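PDB 2RBK: haloacid dehalogenase-like hydrolase from Bacteroides thetaiotaomicron, which is probably a magnesium-dependent phosphatase of the haloacid dehalogenase superfamily, its site here holding a vanadate that mimics the trigonal-bipyramidal intermediate of phosphoryl transfer. Local coordinates for residues A[11-25]-A[243-255]. Residues are numbered along the deposited sequence; the frame is centred on the assembly and turned at random. Where two conformers were deposited one is given.
Sequences GTLVSFETHRIPSST and TAPIDEDGISKAM
The backbones meet at T12 with I246 (CA atoms 6.3 Å apart) and P22 with D247 (6.4 Å); the CA atoms of T25 and S252 are closest, at 5.6 Å. In this haloacid dehalogenase fold the loop 11-22 begins at the end of what fits the DxDx(T/V) motif, whose aspartates D8 and D10 bind the magnesium ion. T12 would be its last residue; its OG1 is hydrogen-bonded to D8 OD1. Segment 243-255 runs into the helix 250-258. I246 carries the apolar part. CG1 lies anti to the backbone N (chi1 -176°) and the chain stays extended at chi2 (169°), carrying CD1 into the bend of G11 to S15, 3.4 Å from T12 O. P22 CG rests against I246 CG1, 4.0 Å away, and I251 CG1 also abuts T12 O. S15 OG donates to D247 OD2 at 2.6 Å, on the syn side, 24° out of the carboxylate plane. The same OG accepts from T18 N, an ST motif. Without the hydroxyl, as with an alanine here, D247 OD2 is likely to lose this donor and T18 N its acceptor. At the helix starts, S24 OG donates to the anti lone pair of D249 OD1 at 2.7 Å. A water donates to S24 OG and T25 OG1 and accepts from S252 N.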
ATOM      1  N   GLY A  11      -7.729   2.559  -5.269  1.00  9.83           N
ATOM      2  CA  GLY A  11      -8.048   3.908  -5.656  1.00  9.71           C
ATOM      3  C   GLY A  11      -7.110   4.483  -6.685  1.00  9.11           C
ATOM      4  O   GLY A  11      -7.283   5.646  -7.074  1.00 10.20           O
ATOM      5  N   THR A  12      -6.140   3.709  -7.157  1.00  8.86           N
ATOM      6  CA  THR A  12      -5.118   4.191  -8.108  1.00  8.52           C
ATOM      7  C   THR A  12      -5.117   3.297  -9.346  1.00  8.69           C
ATOM      8  O   THR A  12      -5.355   3.796 -10.461  1.00  9.91           O
ATOM      9  CB  THR A  12      -3.761   4.257  -7.385  1.00  8.52           C
ATOM     10  OG1 THR A  12      -3.852   5.195  -6.316  1.00  9.29           O
ATOM     11  CG2 THR A  12      -2.665   4.714  -8.382  1.00  9.22           C
ATOM     12  N   LEU A  13      -4.897   2.002  -9.165  1.00  8.57           N
ATOM     13  CA  LEU A  13      -5.124   1.012 -10.215  1.00  8.81           C
ATOM     14  C   LEU A  13      -6.541   0.451 -10.181  1.00  9.55           C
ATOM     15  O   LEU A  13      -7.145   0.337 -11.223  1.00 12.34           O
ATOM     16  CB  LEU A  13      -4.121  -0.169 -10.097  1.00  9.05           C
ATOM     17  CG  LEU A  13      -2.675   0.216 -10.377  1.00  8.90           C
ATOM     18  CD1 LEU A  13      -1.782  -0.996 -10.034  1.00 10.40           C
ATOM     19  CD2 LEU A  13      -2.466   0.634 -11.809  1.00 10.36           C
ATOM     20  N   VAL A  14      -7.031   0.082  -9.012  1.00  9.88           N
ATOM     21  CA  VAL A  14      -8.337  -0.570  -8.832  1.00 10.62           C
ATOM     22  C   VAL A  14      -9.318   0.414  -8.247  1.00 10.98           C
ATOM     23  O   VAL A  14      -9.099   0.982  -7.181  1.00 13.29           O
ATOM     24  CB  VAL A  14      -8.192  -1.814  -7.921  1.00 11.43           C
ATOM     25  CG1 VAL A  14      -9.597  -2.480  -7.712  1.00 14.28           C
ATOM     26  CG2 VAL A  14      -7.249  -2.808  -8.462  1.00 12.31           C
ATOM     27  N   SER A  15     -10.442   0.610  -8.963  1.00 11.46           N
ATOM     28  CA  SER A  15     -11.478   1.509  -8.533  1.00 13.01           C
ATOM     29  C   SER A  15     -12.196   1.032  -7.289  1.00 14.72           C
ATOM     30  O   SER A  15     -12.623  -0.123  -7.247  1.00 15.55           O
ATOM     31  CB  SER A  15     -12.479   1.622  -9.672  1.00 14.34           C
ATOM     32  OG  SER A  15     -13.627   2.342  -9.244  1.00 17.73           O
ATOM     33  N   PHE A  16     -12.443   1.897  -6.318  1.00 16.07           N
ATOM     34  CA  PHE A  16     -13.236   1.547  -5.155  1.00 17.84           C
ATOM     35  C   PHE A  16     -14.697   1.416  -5.556  1.00 19.80           C
ATOM     36  O   PHE A  16     -15.459   0.723  -4.889  1.00 25.72           O
ATOM     37  CB  PHE A  16     -13.118   2.602  -4.063  1.00 18.28           C
ATOM     38  CG  PHE A  16     -11.871   2.539  -3.255  1.00 16.61           C
ATOM     39  CD1 PHE A  16     -11.635   1.520  -2.375  1.00 17.04           C
ATOM     40  CD2 PHE A  16     -10.871   3.529  -3.348  1.00 18.61           C
ATOM     41  CE1 PHE A  16     -10.474   1.480  -1.587  1.00 17.84           C
ATOM     42  CE2 PHE A  16      -9.782   3.437  -2.550  1.00 19.36           C
ATOM     43  CZ  PHE A  16      -9.504   2.448  -1.670  1.00 17.48           C
ATOM     44  N   GLU A  17     -15.092   2.114  -6.604  1.00 23.03           N
ATOM     45  CA  GLU A  17     -16.527   2.123  -6.995  0.63 25.15           C
ATOM     46  C   GLU A  17     -16.872   0.900  -7.819  1.00 25.67           C
ATOM     47  O   GLU A  17     -17.955   0.328  -7.609  1.00 31.70           O
ATOM     48  CB  GLU A  17     -16.810   3.501  -7.608  0.63 26.44           C
ATOM     49  CG  GLU A  17     -16.633   4.693  -6.655  0.63 29.34           C
ATOM     50  CD  GLU A  17     -15.253   5.245  -6.383  0.63 30.17           C
ATOM     51  OE1 GLU A  17     -14.255   5.130  -7.157  0.63 27.91           O
ATOM     52  OE2 GLU A  17     -15.125   5.846  -5.274  0.63 37.32           O
ATOM     53  N   THR A  18     -15.979   0.449  -8.706  1.00 23.87           N
ATOM     54  CA  THR A  18     -16.254  -0.709  -9.505  1.00 26.28           C
ATOM     55  C   THR A  18     -15.533  -1.950  -9.018  1.00 23.24           C
ATOM     56  O   THR A  18     -15.845  -3.068  -9.414  1.00 26.88           O
ATOM     57  CB  THR A  18     -15.850  -0.514 -10.968  1.00 25.42           C
ATOM     58  OG1 THR A  18     -14.426  -0.481 -11.025  1.00 22.47           O
ATOM     59  CG2 THR A  18     -16.362   0.793 -11.609  1.00 31.61           C
ATOM     60  N   HIS A  19     -14.484  -1.859  -8.231  1.00 20.17           N
ATOM     61  CA  HIS A  19     -13.618  -2.936  -7.823  1.00 19.57           C
ATOM     62  C   HIS A  19     -12.847  -3.569  -8.988  1.00 18.70           C
ATOM     63  O   HIS A  19     -12.406  -4.709  -8.923  1.00 21.60           O
ATOM     64  CB  HIS A  19     -14.330  -4.005  -6.990  1.00 23.20           C
ATOM     65  CG  HIS A  19     -15.028  -3.304  -5.847  1.00 23.54           C
ATOM     66  ND1 HIS A  19     -14.365  -2.678  -4.808  1.00 23.07           N
ATOM     67  CD2 HIS A  19     -16.376  -3.110  -5.664  1.00 28.03           C
ATOM     68  CE1 HIS A  19     -15.300  -2.153  -4.000  1.00 26.32           C
ATOM     69  NE2 HIS A  19     -16.534  -2.400  -4.490  1.00 29.98           N
ATOM     70  N   ARG A  20     -12.653  -2.833 -10.086  1.00 17.57           N
ATOM     71  CA  ARG A  20     -11.957  -3.237 -11.252  1.00 17.14           C
ATOM     72  C   ARG A  20     -10.901  -2.214 -11.679  1.00 13.50           C
ATOM     73  O   ARG A  20     -11.003  -1.032 -11.370  1.00 14.18           O
ATOM     74  CB  ARG A  20     -12.935  -3.479 -12.433  1.00 21.84           C
ATOM     75  CG  ARG A  20     -14.077  -4.442 -12.066  1.00 26.28           C
ATOM     76  CD  ARG A  20     -13.519  -5.829 -11.787  1.00 30.24           C
ATOM     77  NE  ARG A  20     -12.724  -6.414 -12.902  1.00 31.77           N
ATOM     78  CZ  ARG A  20     -13.197  -7.185 -13.846  1.00 35.63           C
ATOM     79  NH1 ARG A  20     -14.484  -7.547 -13.891  1.00 40.10           N
ATOM     80  NH2 ARG A  20     -12.345  -7.614 -14.762  1.00 46.17           N
ATOM     81  N   ILE A  21      -9.975  -2.694 -12.452  1.00 13.22           N
ATOM     82  CA  ILE A  21      -8.972  -1.854 -13.103  1.00 10.96           C
ATOM     83  C   ILE A  21      -9.572  -1.249 -14.407  1.00 11.33           C
ATOM     84  O   ILE A  21     -10.097  -1.994 -15.217  1.00 13.12           O
ATOM     85  CB  ILE A  21      -7.711  -2.622 -13.440  1.00 11.23           C
ATOM     86  CG1 ILE A  21      -7.116  -3.260 -12.168  1.00 12.16           C
ATOM     87  CG2 ILE A  21      -6.707  -1.736 -14.151  1.00 11.40           C
ATOM     88  CD1 ILE A  21      -5.857  -4.099 -12.419  1.00 15.41           C
ATOM     89  N   PRO A  22      -9.510   0.063 -14.592  1.00 10.92           N
ATOM     90  CA  PRO A  22     -10.016   0.647 -15.849  1.00 11.55           C
ATOM     91  C   PRO A  22      -9.298   0.000 -17.038  1.00 11.43           C
ATOM     92  O   PRO A  22      -8.091  -0.235 -17.054  1.00 11.13           O
ATOM     93  CB  PRO A  22      -9.675   2.131 -15.716  1.00 12.52           C
ATOM     94  CG  PRO A  22      -9.682   2.352 -14.221  1.00 12.23           C
ATOM     95  CD  PRO A  22      -9.099   1.081 -13.643  1.00 12.26           C
ATOM     96  N   SER A  23     -10.064  -0.163 -18.097  1.00 12.71           N
ATOM     97  CA  SER A  23      -9.496  -0.697 -19.325  1.00 12.65           C
ATOM     98  C   SER A  23      -8.353   0.139 -19.848  1.00 10.98           C
ATOM     99  O   SER A  23      -7.369  -0.404 -20.345  1.00 11.97           O
ATOM    100  CB  SER A  23     -10.630  -0.844 -20.328  1.00 14.77           C
ATOM    101  OG  SER A  23     -11.198   0.346 -20.745  1.00 16.61           O
ATOM    102  N   SER A  24      -8.456   1.446 -19.743  1.00 10.50           N
ATOM    103  CA  SER A  24      -7.390   2.292 -20.262  1.00  9.90           C
ATOM    104  C   SER A  24      -6.112   2.199 -19.423  1.00  8.98           C
ATOM    105  O   SER A  24      -5.029   2.485 -19.950  1.00  9.54           O
ATOM    106  CB  SER A  24      -7.809   3.729 -20.436  1.00 10.18           C
ATOM    107  OG  SER A  24      -8.082   4.300 -19.170  1.00 11.17           O
ATOM    108  N   THR A  25      -6.235   1.802 -18.183  1.00  9.06           N
ATOM    109  CA  THR A  25      -5.069   1.559 -17.348  1.00  9.42           C
ATOM    110  C   THR A  25      -4.300   0.351 -17.838  1.00  9.11           C
ATOM    111  O   THR A  25      -3.070   0.362 -17.941  1.00  9.86           O
ATOM    112  CB  THR A  25      -5.442   1.437 -15.853  1.00  9.49           C
ATOM    113  OG1 THR A  25      -5.975   2.697 -15.506  1.00 10.11           O
ATOM    114  CG2 THR A  25      -4.275   1.058 -14.996  1.00 10.07           C
ATOM    115  N   THR A 243      -4.025  14.157 -11.780  1.00  9.41           N
ATOM    116  CA  THR A 243      -4.701  13.661 -12.943  1.00  9.84           C
ATOM    117  C   THR A 243      -6.210  13.590 -12.761  1.00  9.70           C
ATOM    118  O   THR A 243      -6.726  13.994 -11.711  1.00 10.91           O
ATOM    119  CB  THR A 243      -4.027  12.320 -13.352  1.00  9.34           C
ATOM    120  OG1 THR A 243      -4.414  12.031 -14.691  1.00  9.68           O
ATOM    121  CG2 THR A 243      -4.310  11.168 -12.403  1.00  9.96           C
ATOM    122  N   ALA A 244      -6.898  13.068 -13.776  1.00 10.17           N
ATOM    123  CA  ALA A 244      -8.324  12.875 -13.714  1.00 10.42           C
ATOM    124  C   ALA A 244      -8.671  11.829 -12.656  1.00 10.17           C
ATOM    125  O   ALA A 244      -7.801  11.039 -12.221  1.00 10.39           O
ATOM    126  CB  ALA A 244      -8.823  12.425 -15.068  1.00 12.24           C
ATOM    127  N   PRO A 245      -9.934  11.732 -12.276  1.00 10.98           N
ATOM    128  CA  PRO A 245     -10.374  10.609 -11.470  1.00 10.90           C
ATOM    129  C   PRO A 245     -10.049   9.262 -12.074  1.00 10.54           C
ATOM    130  O   PRO A 245      -9.962   9.119 -13.307  1.00 10.34           O
ATOM    131  CB  PRO A 245     -11.912  10.814 -11.341  1.00 13.82           C
ATOM    132  CG  PRO A 245     -12.044  12.322 -11.493  1.00 14.31           C
ATOM    133  CD  PRO A 245     -11.030  12.689 -12.550  1.00 12.66           C
ATOM    134  N   ILE A 246      -9.934   8.255 -11.209  1.00 10.47           N
ATOM    135  CA  ILE A 246      -9.543   6.923 -11.663  1.00  9.95           C
ATOM    136  C   ILE A 246     -10.424   6.423 -12.782  1.00  9.79           C
ATOM    137  O   ILE A 246      -9.940   5.866 -13.770  1.00 10.18           O
ATOM    138  CB  ILE A 246      -9.504   5.943 -10.464  1.00 10.44           C
ATOM    139  CG1 ILE A 246      -9.003   4.575 -10.953  1.00 10.30           C
ATOM    140  CG2 ILE A 246     -10.798   5.827  -9.696  1.00 12.05           C
ATOM    141  CD1 ILE A 246      -8.671   3.634  -9.864  1.00 12.01           C
ATOM    142  N   ASP A 247     -11.747   6.585 -12.695  1.00 10.67           N
ATOM    143  CA  ASP A 247     -12.693   6.048 -13.688  1.00 11.38           C
ATOM    144  C   ASP A 247     -12.940   7.019 -14.832  1.00 11.45           C
ATOM    145  O   ASP A 247     -13.853   6.794 -15.640  1.00 14.31           O
ATOM    146  CB  ASP A 247     -13.967   5.528 -12.981  1.00 13.75           C
ATOM    147  CG  ASP A 247     -13.708   4.168 -12.348  1.00 14.63           C
ATOM    148  OD1 ASP A 247     -13.000   3.284 -12.888  1.00 15.82           O
ATOM    149  OD2 ASP A 247     -14.287   3.894 -11.279  1.00 17.01           O
ATOM    150  N   GLU A 248     -12.147   8.075 -14.954  1.00 10.71           N
ATOM    151  CA  GLU A 248     -12.092   8.948 -16.103  1.00 10.92           C
ATOM    152  C   GLU A 248     -10.668   8.932 -16.703  1.00 10.10           C
ATOM    153  O   GLU A 248     -10.102   9.949 -17.098  1.00 10.97           O
ATOM    154  CB  GLU A 248     -12.504  10.361 -15.712  1.00 12.49           C
ATOM    155  CG  GLU A 248     -13.929  10.460 -15.209  1.00 15.42           C
ATOM    156  CD  GLU A 248     -14.349  11.806 -14.701  1.00 17.44           C
ATOM    157  OE1 GLU A 248     -13.639  12.806 -14.877  1.00 20.51           O
ATOM    158  OE2 GLU A 248     -15.352  11.889 -14.005  1.00 30.83           O
ATOM    159  N   ASP A 249     -10.122   7.717 -16.745  1.00 10.32           N
ATOM    160  CA  ASP A 249      -8.847   7.463 -17.451  1.00  9.89           C
ATOM    161  C   ASP A 249      -7.684   8.199 -16.764  1.00  9.17           C
ATOM    162  O   ASP A 249      -6.719   8.552 -17.436  1.00  9.44           O
ATOM    163  CB  ASP A 249      -8.932   7.843 -18.917  1.00 11.26           C
ATOM    164  CG  ASP A 249     -10.103   7.198 -19.622  1.00 12.09           C
ATOM    165  OD1 ASP A 249     -10.045   5.992 -19.824  1.00 15.55           O
ATOM    166  OD2 ASP A 249     -11.153   7.831 -19.899  1.00 14.98           O
ATOM    167  N   GLY A 250      -7.709   8.380 -15.449  1.00  9.79           N
ATOM    168  CA  GLY A 250      -6.654   9.150 -14.791  1.00  9.63           C
ATOM    169  C   GLY A 250      -5.260   8.620 -15.039  1.00  8.80           C
ATOM    170  O   GLY A 250      -4.335   9.417 -15.295  1.00  8.97           O
ATOM    171  N   ILE A 251      -5.048   7.317 -14.919  1.00  8.58           N
ATOM    172  CA  ILE A 251      -3.668   6.815 -15.106  1.00  8.33           C
ATOM    173  C   ILE A 251      -3.191   7.040 -16.515  1.00  8.18           C
ATOM    174  O   ILE A 251      -2.093   7.549 -16.763  1.00  8.63           O
ATOM    175  CB  ILE A 251      -3.575   5.321 -14.674  1.00  8.56           C
ATOM    176  CG1 ILE A 251      -3.819   5.126 -13.193  1.00  9.75           C
ATOM    177  CG2 ILE A 251      -2.244   4.758 -15.133  1.00  9.05           C
ATOM    178  CD1 ILE A 251      -2.817   5.782 -12.301  1.00 10.21           C
ATOM    179  N   SER A 252      -4.017   6.622 -17.503  1.00  8.63           N
ATOM    180  CA  SER A 252      -3.625   6.757 -18.898  1.00  8.73           C
ATOM    181  C   SER A 252      -3.357   8.213 -19.268  1.00  8.90           C
ATOM    182  O   SER A 252      -2.361   8.552 -19.919  1.00  9.21           O
ATOM    183  CB  SER A 252      -4.718   6.145 -19.779  1.00  9.84           C
ATOM    184  OG  SER A 252      -4.430   6.382 -21.147  1.00 11.89           O
ATOM    185  N   LYS A 253      -4.243   9.110 -18.829  1.00  8.89           N
ATOM    186  CA  LYS A 253      -4.069  10.529 -19.118  1.00  9.44           C
ATOM    187  C   LYS A 253      -2.776  11.051 -18.545  1.00  8.89           C
ATOM    188  O   LYS A 253      -2.074  11.856 -19.215  1.00 10.09           O
ATOM    189  CB  LYS A 253      -5.254  11.342 -18.595  1.00 10.58           C
ATOM    190  CG  LYS A 253      -6.504  11.175 -19.442  1.00 10.54           C
ATOM    191  CD  LYS A 253      -7.689  11.800 -18.705  1.00 11.64           C
ATOM    192  CE  LYS A 253      -8.961  11.820 -19.571  1.00 12.47           C
ATOM    193  NZ  LYS A 253     -10.128  12.230 -18.742  1.00 13.61           N
ATOM    194  N   ALA A 254      -2.429  10.661 -17.329  1.00  8.78           N
ATOM    195  CA  ALA A 254      -1.177  11.131 -16.740  1.00  8.86           C
ATOM    196  C   ALA A 254       0.036  10.632 -17.528  1.00  8.29           C
ATOM    197  O   ALA A 254       0.986  11.364 -17.781  1.00  9.34           O
ATOM    198  CB  ALA A 254      -1.090  10.736 -15.279  1.00  9.34           C
ATOM    199  N   MET A 255      -0.004   9.334 -17.847  1.00  8.42           N
ATOM    200  CA  MET A 255       1.118   8.741 -18.601  1.00  8.42           C
ATOM    201  C   MET A 255       1.311   9.409 -19.949  1.00  8.73           C
ATOM    202  O   MET A 255       2.442   9.635 -20.403  1.00 10.22           O
ATOM    203  CB  MET A 255       0.966   7.243 -18.633  1.00  8.82           C
ATOM    204  CG  MET A 255       1.109   6.623 -17.252  1.00  8.90           C
ATOM    205  SD  MET A 255       0.698   4.868 -17.152  1.00  9.27           S
ATOM    206  CE  MET A 255       1.934   4.158 -18.231  1.00 10.60           C
TER
HETATM  207  O   HOH W   1     -14.851   5.916  -9.653  1.00 26.30           O
HETATM  208  O   HOH W   2     -12.924   0.616 -13.041  1.00 22.34           O
HETATM  209  O   HOH W   3      -6.451   5.035 -17.095  1.00 10.32           O
HETATM  210  O   HOH W   4      -4.261   4.061 -22.370  1.00 21.80           O